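Local coordinates for protein histidinol dehydrogenase (Elizabethkingia anophelis NUHP1, PDB 6AN0) that probably catalyses the two successive NAD-dependent oxidations that turn L-histidinol into L-histidine, the last step of histidine biosynthesis, as a zinc-binding enzyme, at residues L261-A264 against D269-V272. Sequence-based numbering, arbitrary orientation. Where two conformers were deposited one is given.
Sequences LSQA and DSQV
Ala264, in the last turn of helix 253-264, meets Ser270, just ahead of strand 271-276, with the two CA atoms 5.8 Å apart and no hydrogen bond joining the two segments. This is the return half of a beta-alpha-beta unit: strand 242-247 leads into the helix, and a short loop brings the chain back into the parallel sheet beside that strand. Val272 points from the sheet toward the helix, and Val243 and Leu306 add to the apolar surroundings. Its chi1 of -47° sets CG1 anti to the carbonyl carbon, where that methyl comes 4.1 Å from Ala264 N and also meets Gln263.

Beyond CG, the Gln263 chain bends at chi2 (60°), turning the buried amide so that OE1 is hydrogen-bonded to Ser241 OG. The side chain of Gln263 is about 5 Å from the bound zinc ion, too far to coordinate it; His266 and Asp364 hold the metal here, and Gln263 probably contributes to the metal and substrate sites. Ser270 faces the same glutamine, but its OG is modelled in two positions, so its weak hydrogen bonds with Ser241 OG and Gly267 O are tentative. The Val272 and Gln263 side chains run past each other in opposite directions: with Gln263 CG anti to the backbone N (chi1 -180°), CG lies 4.2 Å from Gln271 O and 3.9 Å from Val272 CG1.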
loop_
_atom_site.group_PDB
_atom_site.type_symbol
_atom_site.label_atom_id
_atom_site.label_comp_id
_atom_site.label_asym_id
_atom_site.label_seq_id
_atom_site.Cartn_x
_atom_site.Cartn_y
_atom_site.Cartn_z
ATOM N N LEU A 261 -5.857 -28.662 -10.965
ATOM C CA LEU A 261 -7.189 -28.941 -10.439
ATOM C C LEU A 261 -7.364 -28.386 -9.034
ATOM O O LEU A 261 -8.482 -28.031 -8.650
ATOM C CB LEU A 261 -7.462 -30.441 -10.477
ATOM C CG LEU A 261 -7.689 -30.965 -11.901
ATOM C CD1 LEU A 261 -7.724 -32.472 -11.938
ATOM C CD2 LEU A 261 -8.990 -30.403 -12.460
ATOM N N SER A 262 -6.278 -28.286 -8.259
ATOM C CA SER A 262 -6.394 -27.687 -6.934
ATOM C C SER A 262 -6.815 -26.224 -7.033
ATOM O O SER A 262 -7.655 -25.763 -6.254
ATOM C CB SER A 262 -5.081 -27.838 -6.152
ATOM O OG SER A 262 -4.042 -27.026 -6.667
ATOM N N GLN A 263 -6.266 -25.486 -7.998
ATOM C CA GLN A 263 -6.693 -24.107 -8.191
ATOM C C GLN A 263 -8.101 -24.032 -8.788
ATOM O O GLN A 263 -8.904 -23.181 -8.384
ATOM C CB GLN A 263 -5.695 -23.374 -9.090
ATOM C CG GLN A 263 -6.064 -21.914 -9.345
ATOM C CD GLN A 263 -6.124 -21.126 -8.060
ATOM O OE1 GLN A 263 -7.193 -20.706 -7.620
ATOM N NE2 GLN A 263 -4.975 -20.934 -7.439
ATOM N N ALA A 264 -8.424 -24.920 -9.741
ATOM C CA ALA A 264 -9.712 -24.839 -10.440
ATOM C C ALA A 264 -10.888 -25.085 -9.508
ATOM O O ALA A 264 -11.956 -24.490 -9.694
ATOM C CB ALA A 264 -9.774 -25.842 -11.591
ATOM N N ASP A 269 -15.031 -18.976 -11.346
ATOM C CA ASP A 269 -14.353 -17.836 -11.954
ATOM C C ASP A 269 -12.830 -17.927 -11.867
ATOM O O ASP A 269 -12.138 -17.040 -12.380
ATOM C CB ASP A 269 -14.831 -16.528 -11.305
ATOM C CG ASP A 269 -16.273 -16.197 -11.649
ATOM O OD1 ASP A 269 -16.731 -16.616 -12.732
ATOM O OD2 ASP A 269 -16.943 -15.512 -10.846
ATOM N N SER A 270 -12.293 -18.961 -11.226
ATOM C CA SER A 270 -10.855 -19.185 -11.208
ATOM C C SER A 270 -10.341 -19.423 -12.622
ATOM O O SER A 270 -11.094 -19.785 -13.528
ATOM C CB SER A 270 -10.499 -20.391 -10.341
ATOM O OG SER A 270 -10.750 -20.147 -8.975
ATOM N N GLN A 271 -9.038 -19.239 -12.803
ATOM C CA GLN A 271 -8.412 -19.484 -14.093
ATOM C C GLN A 271 -7.076 -20.172 -13.878
ATOM O O GLN A 271 -6.325 -19.812 -12.962
ATOM C CB GLN A 271 -8.191 -18.185 -14.883
ATOM C CG GLN A 271 -7.617 -18.428 -16.283
ATOM C CD GLN A 271 -7.440 -17.154 -17.084
ATOM O OE1 GLN A 271 -6.776 -16.224 -16.641
ATOM N NE2 GLN A 271 -8.050 -17.103 -18.276
ATOM N N VAL A 272 -6.770 -21.151 -14.723
ATOM C CA VAL A 272 -5.448 -21.764 -14.687
ATOM C C VAL A 272 -4.815 -21.666 -16.071
ATOM O O VAL A 272 -5.493 -21.718 -17.104
ATOM C CB VAL A 272 -5.478 -23.230 -14.185
ATOM C CG1 VAL A 272 -6.329 -23.354 -12.915
ATOM C CG2 VAL A 272 -5.976 -24.183 -15.270
#